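PDB 4ZXH: Abbfa_003403 from Acinetobacter baumannii, which probably builds a peptide product as a four-domain nonribosomal peptide synthetase, activating an amino acid, carrying it on a phosphopantetheine arm, condensing it and releasing the product. Local coordinates for residues Y219-V224 and Q400-L405; G262-L267 and I301-D306; L266-K269 and E273-L276; E884-Q889 and I930-Y935. All coordinates share one frame; numbering follows the deposited sequence.

Contact 1: Y219-V224 and Q400-L405; sequences YPRPAV and QLDITL. With PNS (4'-phosphopantetheine), chain B.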
loop_
_atom_site.group_PDB
_atom_site.type_symbol
_atom_site.label_atom_id
_atom_site.label_comp_id
_atom_site.label_asym_id
_atom_site.label_seq_id
_atom_site.Cartn_x
_atom_site.Cartn_y
_atom_site.Cartn_z
ATOM N N TYR A 219 1.745 -10.182 7.776
ATOM C CA TYR A 219 2.733 -9.670 6.840
ATOM C C TYR A 219 2.240 -8.350 6.281
ATOM O O TYR A 219 1.040 -8.094 6.279
ATOM C CB TYR A 219 2.982 -10.683 5.715
ATOM C CG TYR A 219 3.146 -12.095 6.222
ATOM C CD1 TYR A 219 4.232 -12.439 7.025
ATOM C CD2 TYR A 219 2.216 -13.087 5.912
ATOM C CE1 TYR A 219 4.386 -13.733 7.512
ATOM C CE2 TYR A 219 2.370 -14.385 6.401
ATOM C CZ TYR A 219 3.459 -14.695 7.202
ATOM O OH TYR A 219 3.633 -15.971 7.701
ATOM N N PRO A 220 3.161 -7.495 5.817
ATOM C CA PRO A 220 2.746 -6.244 5.170
ATOM C C PRO A 220 2.043 -6.476 3.825
ATOM O O PRO A 220 2.487 -7.286 3.000
ATOM C CB PRO A 220 4.071 -5.498 4.977
ATOM C CG PRO A 220 5.113 -6.564 4.973
ATOM C CD PRO A 220 4.624 -7.594 5.940
ATOM N N ARG A 221 0.946 -5.766 3.610
ATOM C CA ARG A 221 0.174 -5.921 2.388
ATOM C C ARG A 221 0.973 -5.467 1.153
ATOM O O ARG A 221 1.498 -4.347 1.111
ATOM C CB ARG A 221 -1.140 -5.140 2.500
ATOM C CG ARG A 221 -2.121 -5.469 1.416
ATOM C CD ARG A 221 -3.292 -4.505 1.411
ATOM N NE ARG A 221 -4.053 -4.593 2.645
ATOM C CZ ARG A 221 -5.028 -5.471 2.851
ATOM N NH1 ARG A 221 -5.660 -5.480 4.012
ATOM N NH2 ARG A 221 -5.358 -6.341 1.901
ATOM N N PRO A 222 1.078 -6.340 0.141
ATOM C CA PRO A 222 1.773 -6.008 -1.114
ATOM C C PRO A 222 1.086 -4.887 -1.874
ATOM O O PRO A 222 -0.137 -4.746 -1.789
ATOM C CB PRO A 222 1.713 -7.312 -1.918
ATOM C CG PRO A 222 1.484 -8.373 -0.891
ATOM C CD PRO A 222 0.635 -7.741 0.176
ATOM N N ALA A 223 1.862 -4.108 -2.621
ATOM C CA ALA A 223 1.301 -2.972 -3.340
ATOM C C ALA A 223 0.287 -3.428 -4.390
ATOM O O ALA A 223 -0.744 -2.779 -4.588
ATOM C CB ALA A 223 2.408 -2.153 -3.973
ATOM N N VAL A 224 0.567 -4.542 -5.058
ATOM C CA VAL A 224 -0.385 -5.081 -6.033
ATOM C C VAL A 224 -0.755 -6.544 -5.725
ATOM O O VAL A 224 0.100 -7.414 -5.611
ATOM C CB VAL A 224 0.158 -4.957 -7.486
ATOM C CG1 VAL A 224 -0.835 -5.486 -8.460
ATOM C CG2 VAL A 224 0.437 -3.515 -7.817
ATOM N N GLN A 400 -9.131 -15.045 -3.966
ATOM C CA GLN A 400 -10.049 -14.069 -4.520
ATOM C C GLN A 400 -10.096 -12.849 -3.637
ATOM O O GLN A 400 -10.063 -11.720 -4.129
ATOM C CB GLN A 400 -11.448 -14.656 -4.666
ATOM C CG GLN A 400 -11.550 -15.658 -5.784
ATOM C CD GLN A 400 -12.874 -16.361 -5.772
ATOM O OE1 GLN A 400 -13.724 -16.073 -4.922
ATOM N NE2 GLN A 400 -13.074 -17.285 -6.726
ATOM N N LEU A 401 -10.158 -13.094 -2.328
ATOM C CA LEU A 401 -10.262 -12.038 -1.332
ATOM C C LEU A 401 -9.194 -12.186 -0.265
ATOM O O LEU A 401 -8.314 -13.025 -0.390
ATOM C CB LEU A 401 -11.644 -12.049 -0.698
ATOM C CG LEU A 401 -12.821 -11.804 -1.645
ATOM C CD1 LEU A 401 -14.124 -11.940 -0.860
ATOM C CD2 LEU A 401 -12.701 -10.425 -2.315
ATOM N N ASP A 402 -9.262 -11.358 0.773
ATOM C CA ASP A 402 -8.323 -11.454 1.884
ATOM C C ASP A 402 -8.654 -12.690 2.691
ATOM O O ASP A 402 -7.762 -13.445 3.104
ATOM C CB ASP A 402 -8.380 -10.214 2.776
ATOM C CG ASP A 402 -7.652 -9.027 2.182
ATOM O OD1 ASP A 402 -7.316 -9.069 0.981
ATOM O OD2 ASP A 402 -7.410 -8.046 2.921
ATOM N N ILE A 403 -9.955 -12.877 2.898
ATOM C CA ILE A 403 -10.524 -14.008 3.623
ATOM C C ILE A 403 -11.833 -14.399 2.951
ATOM O O ILE A 403 -12.611 -13.523 2.555
ATOM C CB ILE A 403 -10.827 -13.667 5.104
ATOM C CG1 ILE A 403 -9.582 -13.244 5.853
ATOM C CG2 ILE A 403 -11.359 -14.860 5.834
ATOM C CD1 ILE A 403 -9.903 -12.718 7.240
ATOM N N THR A 404 -12.089 -15.696 2.820
ATOM C CA THR A 404 -13.408 -16.155 2.425
ATOM C C THR A 404 -13.839 -17.365 3.257
ATOM O O THR A 404 -13.139 -18.370 3.316
ATOM C CB THR A 404 -13.484 -16.554 0.933
ATOM O OG1 THR A 404 -13.143 -15.445 0.097
ATOM C CG2 THR A 404 -14.886 -17.014 0.591
ATOM N N LEU A 405 -15.005 -17.263 3.880
ATOM C CA LEU A 405 -15.630 -18.389 4.560
ATOM C C LEU A 405 -16.589 -19.128 3.617
ATOM O O LEU A 405 -17.542 -18.537 3.105
ATOM C CB LEU A 405 -16.379 -17.901 5.802
ATOM C CG LEU A 405 -17.069 -18.951 6.652
ATOM C CD1 LEU A 405 -16.000 -19.861 7.216
ATOM C CD2 LEU A 405 -17.843 -18.277 7.761
HETATM O O23 PNS B . -12.125 -0.989 -10.302
HETATM P P24 PNS B . -13.154 -1.186 -11.384
HETATM O O25 PNS B . -14.107 -0.060 -11.679
HETATM O O27 PNS B . -14.023 -2.459 -10.909
HETATM C C28 PNS B . -13.387 -3.695 -10.601
HETATM C C29 PNS B . -14.451 -4.720 -10.250
HETATM C C30 PNS B . -15.375 -4.791 -11.468
HETATM C C31 PNS B . -15.217 -4.251 -9.013
HETATM C C32 PNS B . -13.781 -6.066 -9.936
HETATM O O33 PNS B . -12.667 -5.795 -9.069
HETATM C C34 PNS B . -14.770 -7.030 -9.309
HETATM O O35 PNS B . -15.777 -7.413 -9.902
HETATM N N36 PNS B . -14.524 -7.476 -8.085
HETATM C C37 PNS B . -15.413 -8.400 -7.399
HETATM C C38 PNS B . -14.611 -9.661 -7.081
HETATM C C39 PNS B . -15.515 -10.855 -7.129
HETATM O O40 PNS B . -16.409 -10.930 -7.959
HETATM N N41 PNS B . -15.244 -11.772 -6.211
HETATM C C42 PNS B . -15.912 -13.032 -5.987
HETATM C C43 PNS B . -15.372 -13.427 -4.628
HETATM S S44 PNS B . -16.590 -12.939 -3.399
#
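Arg221 and Asp402 form a buried salt bridge inside the condensation domain, joining the loop ahead of strand 229-235 to the residue just ahead of strand 403-411. Following 400-405 from its first residue, Gln400 does not face the loop; it turns to the phosphopantetheine, with OE1 beside C43 of the arm, while its NE2 is bonded to Ala38 O. Leu401 also belongs to the cofactor pocket: its CD1 lies 3.7 Å from the thiol sulfur S44. Asp402, next in line, points its side chain at the loop. Its OD2 takes the main bond from Arg221 NH2, at 2.9 Å with an N-H...O angle of 162°, arriving on the syn side. Arg221 NH1 reaches the same OD2 at 3.3 Å, so the guanidinium grips end-on with two nitrogens on a single oxygen, and a weak third bond runs from NH2 to OD1 at 3.5 Å. Carboxylate and guanidinium are nearly coplanar, 19° apart. The arginine chain runs out extended and then bends at chi3 (-63°), which turns this end of the guanidinium to the acid. Beyond Asp402, Ile403 to Leu405 enter the sheet, bonded to the neighbouring strands. OD2 also accepts from His213 NE2, and Arg221 NE is bonded to Tyr935 OH of the adenylation C-terminal domain. With several donors gathered on one oxygen, the buried carboxylate is probably kept ionised, and the arginine, held by partners on two sides, has little freedom to rotate.

Contact 2: G262-L267 and I301-D306; sequences GFYVLL and IAIHMD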
loop_
_atom_site.group_PDB
_atom_site.type_symbol
_atom_site.label_atom_id
_atom_site.label_comp_id
_atom_site.label_asym_id
_atom_site.label_seq_id
_atom_site.Cartn_x
_atom_site.Cartn_y
_atom_site.Cartn_z
ATOM N N GLY A 262 -22.488 -14.733 13.029
ATOM C CA GLY A 262 -21.301 -15.238 13.690
ATOM C C GLY A 262 -20.020 -14.687 13.082
ATOM O O GLY A 262 -19.087 -14.355 13.807
ATOM N N PHE A 263 -19.982 -14.563 11.757
ATOM C CA PHE A 263 -18.775 -14.113 11.074
ATOM C C PHE A 263 -18.457 -12.646 11.376
ATOM O O PHE A 263 -17.315 -12.320 11.693
ATOM C CB PHE A 263 -18.898 -14.329 9.565
ATOM C CG PHE A 263 -17.578 -14.423 8.858
ATOM C CD1 PHE A 263 -16.431 -14.776 9.556
ATOM C CD2 PHE A 263 -17.486 -14.197 7.494
ATOM C CE1 PHE A 263 -15.218 -14.874 8.921
ATOM C CE2 PHE A 263 -16.263 -14.305 6.846
ATOM C CZ PHE A 263 -15.127 -14.636 7.564
ATOM N N TYR A 264 -19.457 -11.769 11.282
ATOM C CA TYR A 264 -19.291 -10.372 11.696
ATOM C C TYR A 264 -18.787 -10.270 13.141
ATOM O O TYR A 264 -17.824 -9.560 13.425
ATOM C CB TYR A 264 -20.607 -9.603 11.587
ATOM C CG TYR A 264 -21.025 -9.188 10.200
ATOM C CD1 TYR A 264 -20.338 -8.208 9.509
ATOM C CD2 TYR A 264 -22.144 -9.744 9.607
ATOM C CE1 TYR A 264 -20.734 -7.817 8.259
ATOM C CE2 TYR A 264 -22.545 -9.365 8.351
ATOM C CZ TYR A 264 -21.839 -8.406 7.681
ATOM O OH TYR A 264 -22.251 -8.027 6.426
ATOM N N VAL A 265 -19.451 -10.975 14.053
ATOM C CA VAL A 265 -19.046 -10.958 15.454
ATOM C C VAL A 265 -17.573 -11.324 15.564
ATOM O O VAL A 265 -16.818 -10.645 16.247
ATOM C CB VAL A 265 -19.901 -11.914 16.316
ATOM C CG1 VAL A 265 -19.229 -12.180 17.649
ATOM C CG2 VAL A 265 -21.275 -11.322 16.534
ATOM N N LEU A 266 -17.164 -12.372 14.855
ATOM C CA LEU A 266 -15.756 -12.744 14.790
ATOM C C LEU A 266 -14.837 -11.602 14.327
ATOM O O LEU A 266 -13.851 -11.304 14.993
ATOM C CB LEU A 266 -15.557 -13.945 13.866
ATOM C CG LEU A 266 -14.067 -14.280 13.786
ATOM C CD1 LEU A 266 -13.560 -14.638 15.163
ATOM C CD2 LEU A 266 -13.765 -15.388 12.796
ATOM N N LEU A 267 -15.139 -10.976 13.189
ATOM C CA LEU A 267 -14.261 -9.929 12.652
ATOM C C LEU A 267 -14.264 -8.680 13.540
ATOM O O LEU A 267 -13.284 -7.939 13.592
ATOM C CB LEU A 267 -14.675 -9.562 11.230
ATOM C CG LEU A 267 -14.818 -10.772 10.293
ATOM C CD1 LEU A 267 -15.555 -10.397 9.012
ATOM C CD2 LEU A 267 -13.465 -11.410 9.966
ATOM N N ILE A 301 -22.740 -9.196 -3.697
ATOM C CA ILE A 301 -23.243 -8.021 -2.992
ATOM C C ILE A 301 -22.426 -7.760 -1.733
ATOM O O ILE A 301 -21.980 -8.700 -1.075
ATOM C CB ILE A 301 -24.736 -8.134 -2.602
ATOM C CG1 ILE A 301 -24.979 -9.348 -1.714
ATOM C CG2 ILE A 301 -25.623 -8.140 -3.828
ATOM C CD1 ILE A 301 -26.455 -9.530 -1.342
ATOM N N ALA A 302 -22.233 -6.478 -1.410
ATOM C CA ALA A 302 -21.513 -6.079 -0.202
ATOM C C ALA A 302 -22.459 -5.640 0.933
ATOM O O ALA A 302 -23.198 -4.658 0.805
ATOM C CB ALA A 302 -20.525 -4.965 -0.523
ATOM N N ILE A 303 -22.428 -6.373 2.044
ATOM C CA ILE A 303 -23.232 -6.018 3.206
ATOM C C ILE A 303 -22.384 -5.285 4.233
ATOM O O ILE A 303 -21.498 -5.875 4.862
ATOM C CB ILE A 303 -23.853 -7.246 3.874
ATOM C CG1 ILE A 303 -24.567 -8.132 2.851
ATOM C CG2 ILE A 303 -24.788 -6.813 4.960
ATOM C CD1 ILE A 303 -25.590 -7.401 2.061
ATOM N N HIS A 304 -22.647 -3.995 4.397
ATOM C CA HIS A 304 -21.925 -3.192 5.376
ATOM C C HIS A 304 -22.775 -3.074 6.638
ATOM O O HIS A 304 -23.857 -2.481 6.604
ATOM C CB HIS A 304 -21.585 -1.820 4.782
ATOM C CG HIS A 304 -21.099 -0.816 5.780
ATOM N ND1 HIS A 304 -21.318 0.537 5.630
ATOM C CD2 HIS A 304 -20.407 -0.960 6.935
ATOM C CE1 HIS A 304 -20.788 1.183 6.655
ATOM N NE2 HIS A 304 -20.230 0.298 7.462
ATOM N N MET A 305 -22.295 -3.671 7.732
ATOM C CA MET A 305 -22.983 -3.655 9.028
ATOM C C MET A 305 -22.329 -2.662 9.970
ATOM O O MET A 305 -21.109 -2.610 10.077
ATOM C CB MET A 305 -22.961 -5.038 9.703
ATOM C CG MET A 305 -23.774 -6.153 9.037
ATOM S SD MET A 305 -25.548 -5.965 9.172
ATOM C CE MET A 305 -25.691 -5.563 10.917
ATOM N N ASP A 306 -23.135 -1.884 10.675
ATOM C CA ASP A 306 -22.596 -1.108 11.775
ATOM C C ASP A 306 -22.872 -1.887 13.047
ATOM O O ASP A 306 -24.001 -1.904 13.525
ATOM C CB ASP A 306 -23.214 0.288 11.829
ATOM C CG ASP A 306 -22.443 1.233 12.736
ATOM O OD1 ASP A 306 -21.594 0.755 13.516
ATOM O OD2 ASP A 306 -22.676 2.457 12.661
#
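Tyr264, on helix 255-271, reaches across to strand 302-306 and meets it at Ile303 and Met305; the side chain carries the whole contact from the helix side. The polar part is one hydrogen bond, from Tyr264 OH to the backbone O of Ile303 at 2.8 Å. The carbonyl oxygen sits at the edge of the phenol ring, close to its plane, but the hydroxyl stands well above the carbonyl plane, 50° out of it, so the bond does not follow a lone pair. It gives a buried phenol a fixed polar partner on the strand.

The CH-pi contact comes from Met305. Its CG lies over one face of the ring, 3.5 Å from the centroid and shifted toward the hydroxyl end, where CZ is the nearest carbon. CG stands opposite the carbonyl carbon of Met305 and beside its backbone N (chi1 -68°), and further bends at chi2 and chi3 carry the rest of the chain away. The sulfur takes part obliquely: SD is 5.0 Å from the centroid, a Met-aromatic contact.

Apolar packing is slighter. Ile303 CG2 stands 4.3 Å from Tyr264 CZ, beside the hydroxyl end, the two side chains crossing at about a right angle. Past the tyrosine, helix 313-329 lies against Ile303 and Met305, while Ile278 also touches Tyr264. Helix 255-271 thus packs on the two-stranded antiparallel sheet 275-279/302-306, consistent with the chloramphenicol acetyltransferase-like fold of condensation domains, members of the CoA-dependent acyltransferase superfamily.

Contact 3: L266-K269 and E273-L276; sequences LLHK and ENNL
Leu267 and His268, near the end of helix 255-271, pack against Glu273, Asn274 and Leu276 where the chain turns into strand 275-279, a tight helix-to-strand connection in the condensation domain. Only three residues separate the two segments, so the strand starts right beside the helix it has just left.

Leu267 comes first. Its CB makes a loose apolar contact with Leu276 CD2 at 4.3 Å, and its carbonyl O merely lies equally near that methyl; its side chain also touches Ile215.

His268 does most of the work. With CG placed opposite the backbone N (chi1 175°), the imidazole presents its ND1 edge to the turn, and ND1 gives a hydrogen bond to the backbone O of Glu273, 2.8 Å long with an N-H...O angle of 162°. The acceptor lies close to the ring plane, although the nitrogen stands above the carbonyl plane by 48°. This bond fixes the ring's rotation and identifies ND1 as the protonated nitrogen facing the turn. Next along the same edge, CE1 is 3.3 Å from Asn274 OD1, the amide plane tilted modestly from that of the ring. The imidazole packs on Ile453 as well, while Tyr264, one turn earlier on the helix, touches Leu276. That leucine, the last residue of 273-276, points its side chain back at the helix it follows. Its CD1 rests against the base of His268, between helix and strand, 3.8 Å from the backbone N of His268 and 4.0 Å from its CB.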
loop_
_atom_site.group_PDB
_atom_site.type_symbol
_atom_site.label_atom_id
_atom_site.label_comp_id
_atom_site.label_asym_id
_atom_site.label_seq_id
_atom_site.Cartn_x
_atom_site.Cartn_y
_atom_site.Cartn_z
ATOM N N LEU A 266 -17.164 -12.372 14.855
ATOM C CA LEU A 266 -15.756 -12.744 14.790
ATOM C C LEU A 266 -14.837 -11.602 14.327
ATOM O O LEU A 266 -13.851 -11.304 14.993
ATOM C CB LEU A 266 -15.557 -13.945 13.866
ATOM C CG LEU A 266 -14.067 -14.280 13.786
ATOM C CD1 LEU A 266 -13.560 -14.638 15.163
ATOM C CD2 LEU A 266 -13.765 -15.388 12.796
ATOM N N LEU A 267 -15.139 -10.976 13.189
ATOM C CA LEU A 267 -14.261 -9.929 12.652
ATOM C C LEU A 267 -14.264 -8.680 13.540
ATOM O O LEU A 267 -13.284 -7.939 13.592
ATOM C CB LEU A 267 -14.675 -9.562 11.230
ATOM C CG LEU A 267 -14.818 -10.772 10.293
ATOM C CD1 LEU A 267 -15.555 -10.397 9.012
ATOM C CD2 LEU A 267 -13.465 -11.410 9.966
ATOM N N HIS A 268 -15.379 -8.459 14.234
ATOM C CA HIS A 268 -15.495 -7.402 15.236
ATOM C C HIS A 268 -14.512 -7.600 16.377
ATOM O O HIS A 268 -13.832 -6.659 16.791
ATOM C CB HIS A 268 -16.913 -7.352 15.792
ATOM C CG HIS A 268 -17.093 -6.371 16.905
ATOM N ND1 HIS A 268 -16.983 -5.010 16.722
ATOM C CD2 HIS A 268 -17.377 -6.553 18.217
ATOM C CE1 HIS A 268 -17.194 -4.394 17.873
ATOM N NE2 HIS A 268 -17.435 -5.307 18.796
ATOM N N LYS A 269 -14.442 -8.827 16.882
ATOM C CA LYS A 269 -13.532 -9.175 17.965
ATOM C C LYS A 269 -12.072 -9.130 17.525
ATOM O O LYS A 269 -11.217 -8.694 18.291
ATOM C CB LYS A 269 -13.862 -10.561 18.534
ATOM C CG LYS A 269 -15.164 -10.630 19.338
ATOM C CD LYS A 269 -15.260 -9.455 20.295
ATOM C CE LYS A 269 -16.560 -9.448 21.079
ATOM N NZ LYS A 269 -16.573 -8.329 22.068
ATOM N N GLU A 273 -13.333 -3.168 15.394
ATOM C CA GLU A 273 -13.956 -2.188 14.525
ATOM C C GLU A 273 -15.470 -2.413 14.474
ATOM O O GLU A 273 -15.936 -3.545 14.538
ATOM C CB GLU A 273 -13.348 -2.269 13.129
ATOM C CG GLU A 273 -13.791 -1.147 12.223
ATOM C CD GLU A 273 -13.319 0.207 12.709
ATOM O OE1 GLU A 273 -12.245 0.267 13.361
ATOM O OE2 GLU A 273 -14.038 1.197 12.446
ATOM N N ASN A 274 -16.230 -1.330 14.368
ATOM C CA ASN A 274 -17.686 -1.401 14.365
ATOM C C ASN A 274 -18.240 -1.441 12.949
ATOM O O ASN A 274 -19.337 -1.937 12.713
ATOM C CB ASN A 274 -18.279 -0.209 15.116
ATOM C CG ASN A 274 -17.803 -0.131 16.550
ATOM O OD1 ASN A 274 -17.646 -1.158 17.218
ATOM N ND2 ASN A 274 -17.544 1.089 17.027
ATOM N N ASN A 275 -17.484 -0.903 12.001
ATOM C CA ASN A 275 -17.935 -0.872 10.622
ATOM C C ASN A 275 -17.216 -1.939 9.810
ATOM O O ASN A 275 -16.015 -1.829 9.515
ATOM C CB ASN A 275 -17.722 0.519 10.026
ATOM C CG ASN A 275 -18.686 1.553 10.594
ATOM O OD1 ASN A 275 -18.286 2.477 11.303
ATOM N ND2 ASN A 275 -19.961 1.410 10.266
ATOM N N LEU A 276 -17.955 -2.989 9.472
ATOM C CA LEU A 276 -17.397 -4.121 8.746
ATOM C C LEU A 276 -18.174 -4.386 7.471
ATOM O O LEU A 276 -19.407 -4.293 7.468
ATOM C CB LEU A 276 -17.414 -5.364 9.612
ATOM C CG LEU A 276 -16.837 -5.208 11.006
ATOM C CD1 LEU A 276 -17.428 -6.282 11.930
ATOM C CD2 LEU A 276 -15.342 -5.323 10.930
#

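Contact 4: E884-Q889 and I930-Y935; sequences ENVLKQ and IHLPAY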
loop_
_atom_site.group_PDB
_atom_site.type_symbol
_atom_site.label_atom_id
_atom_site.label_comp_id
_atom_site.label_asym_id
_atom_site.label_seq_id
_atom_site.Cartn_x
_atom_site.Cartn_y
_atom_site.Cartn_z
ATOM N N GLU A 884 7.626 3.515 6.783
ATOM C CA GLU A 884 8.987 3.971 7.113
ATOM C C GLU A 884 10.055 3.059 6.513
ATOM O O GLU A 884 11.070 3.541 6.006
ATOM C CB GLU A 884 9.164 4.084 8.627
ATOM C CG GLU A 884 8.317 5.202 9.230
ATOM C CD GLU A 884 8.227 5.180 10.748
ATOM O OE1 GLU A 884 8.762 4.243 11.392
ATOM O OE2 GLU A 884 7.596 6.114 11.295
ATOM N N ASN A 885 9.803 1.749 6.536
ATOM C CA ASN A 885 10.722 0.783 5.944
ATOM C C ASN A 885 10.867 0.945 4.434
ATOM O O ASN A 885 11.989 0.852 3.907
ATOM C CB ASN A 885 10.287 -0.645 6.278
ATOM C CG ASN A 885 10.682 -1.061 7.697
ATOM O OD1 ASN A 885 11.703 -0.608 8.235
ATOM N ND2 ASN A 885 9.871 -1.915 8.312
ATOM N N VAL A 886 9.759 1.201 3.735
ATOM C CA VAL A 886 9.842 1.360 2.285
ATOM C C VAL A 886 10.641 2.632 1.942
ATOM O O VAL A 886 11.487 2.618 1.044
ATOM C CB VAL A 886 8.445 1.409 1.609
ATOM C CG1 VAL A 886 8.586 1.794 0.163
ATOM C CG2 VAL A 886 7.754 0.063 1.693
ATOM N N LEU A 887 10.390 3.718 2.668
ATOM C CA LEU A 887 11.142 4.947 2.462
ATOM C C LEU A 887 12.647 4.753 2.697
ATOM O O LEU A 887 13.464 5.202 1.908
ATOM C CB LEU A 887 10.605 6.040 3.376
ATOM C CG LEU A 887 9.323 6.730 2.924
ATOM C CD1 LEU A 887 8.700 7.520 4.075
ATOM C CD2 LEU A 887 9.602 7.643 1.764
ATOM N N LYS A 888 13.020 4.073 3.775
ATOM C CA LYS A 888 14.437 3.888 4.084
ATOM C C LYS A 888 15.184 3.085 3.017
ATOM O O LYS A 888 16.410 3.091 2.965
ATOM C CB LYS A 888 14.604 3.200 5.435
ATOM C CG LYS A 888 14.181 4.031 6.636
ATOM C CD LYS A 888 14.420 3.232 7.928
ATOM C CE LYS A 888 14.321 4.078 9.188
ATOM N NZ LYS A 888 12.993 4.051 9.862
ATOM N N GLN A 889 14.448 2.397 2.159
ATOM C CA GLN A 889 15.076 1.524 1.168
ATOM C C GLN A 889 15.421 2.276 -0.118
ATOM O O GLN A 889 16.112 1.740 -0.995
ATOM C CB GLN A 889 14.175 0.320 0.863
ATOM C CG GLN A 889 14.331 -0.821 1.853
ATOM C CD GLN A 889 13.314 -1.941 1.655
ATOM O OE1 GLN A 889 12.295 -1.777 0.971
ATOM N NE2 GLN A 889 13.597 -3.092 2.253
ATOM N N ILE A 930 4.502 2.829 -6.157
ATOM C CA ILE A 930 4.665 1.543 -6.806
ATOM C C ILE A 930 4.998 0.474 -5.744
ATOM O O ILE A 930 4.886 -0.737 -6.014
ATOM C CB ILE A 930 5.766 1.591 -7.939
ATOM C CG1 ILE A 930 7.188 1.508 -7.399
ATOM C CG2 ILE A 930 5.626 2.866 -8.792
ATOM C CD1 ILE A 930 7.816 0.173 -7.688
ATOM N N HIS A 931 5.348 0.904 -4.529
ATOM C CA HIS A 931 5.769 -0.048 -3.476
ATOM C C HIS A 931 4.802 -0.213 -2.292
ATOM O O HIS A 931 4.927 -1.142 -1.488
ATOM C CB HIS A 931 7.142 0.347 -2.934
ATOM C CG HIS A 931 8.256 0.104 -3.902
ATOM N ND1 HIS A 931 8.590 -1.158 -4.352
ATOM C CD2 HIS A 931 9.101 0.961 -4.522
ATOM C CE1 HIS A 931 9.599 -1.066 -5.198
ATOM N NE2 HIS A 931 9.929 0.209 -5.319
ATOM N N LEU A 932 3.835 0.685 -2.195
ATOM C CA LEU A 932 2.871 0.656 -1.119
ATOM C C LEU A 932 1.445 0.494 -1.623
ATOM O O LEU A 932 1.140 0.868 -2.761
ATOM C CB LEU A 932 2.999 1.930 -0.307
ATOM C CG LEU A 932 4.245 1.952 0.569
ATOM C CD1 LEU A 932 4.341 3.268 1.294
ATOM C CD2 LEU A 932 4.169 0.812 1.570
ATOM N N PRO A 933 0.565 -0.075 -0.786
ATOM C CA PRO A 933 -0.866 0.030 -1.091
ATOM C C PRO A 933 -1.221 1.494 -1.146
ATOM O O PRO A 933 -0.587 2.282 -0.442
ATOM C CB PRO A 933 -1.552 -0.661 0.089
ATOM C CG PRO A 933 -0.521 -1.552 0.643
ATOM C CD PRO A 933 0.822 -0.911 0.394
ATOM N N ALA A 934 -2.208 1.850 -1.954
ATOM C CA ALA A 934 -2.558 3.243 -2.162
ATOM C C ALA A 934 -2.907 3.948 -0.859
ATOM O O ALA A 934 -2.571 5.117 -0.676
ATOM C CB ALA A 934 -3.695 3.350 -3.132
ATOM N N TYR A 935 -3.570 3.250 0.055
ATOM C CA TYR A 935 -3.994 3.907 1.282
ATOM C C TYR A 935 -2.822 4.183 2.217
ATOM O O TYR A 935 -2.968 4.925 3.177
ATOM C CB TYR A 935 -5.076 3.089 2.008
ATOM C CG TYR A 935 -4.669 1.727 2.528
ATOM C CD1 TYR A 935 -4.851 0.576 1.756
ATOM C CD2 TYR A 935 -4.143 1.579 3.811
ATOM C CE1 TYR A 935 -4.498 -0.682 2.240
ATOM C CE2 TYR A 935 -3.787 0.325 4.300
ATOM C CZ TYR A 935 -3.968 -0.802 3.510
ATOM O OH TYR A 935 -3.605 -2.039 3.998
#
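Val886, on helix 880-888, splits its two methyls between His931 and Leu932 at and just after the end of helix 921-931, an apolar contact between one helix and the exit of another in the C-terminal part of the adenylation domain. The valine side chain points straight at the opposite segment, and its methyls diverge to different partners. CG1 stands opposite the backbone N (chi1 171°), which sends it to His931, 3.7 Å from CB. The imidazole itself is approached only at a slant, so the methyl meets the base of the side chain more than the ring, and the two side chains lie oblique to one another. No hydrogen bond joins the two segments; the fit rests on shape.

The other methyl, CG2, goes to the leucine. Val886 and Leu932 run past each other in opposite directions, so the methyl slips alongside the isobutyl group, with Leu932 CG 4.1 Å from it. Leu928, one turn back on helix 921-931, also touches Val886, and Val937 packs on Leu932.

His931 lies toward solvent and Leu932 in the interior, so Val886 spans the edge of the packed region. Beyond Leu932 the chain turns through Pro933 into the short 3-10 piece beginning at Ala934, and Tyr935 N is hydrogen-bonded to Asp347 OD2. On the buried side of the contact, Val886 CG2 lies 3.7 Å from Leu932 CD2.

How the contacts relate
Contacts 1, 2 and 3 sit in the condensation domain, and contact 4 in the adenylation C-terminal region. Contacts 2 and 3 are the closest neighbours: both use helix 255-271, and they reach adjacent strands of one two-stranded sheet, joined by a probable bond from Met305 N to Leu276 O. Contact 1 touches contact 2 through Leu405 and Phe263. It also meets contact 4, where Pro933 packs on the backbone of Arg221, so 219-224 lies at the interface between the two domains. Chemistry follows place: a buried ion pair in contact 1, one side-chain-to-backbone hydrogen bond each, amid apolar packing, in contacts 2 and 3, purely apolar packing in partly exposed contact 4.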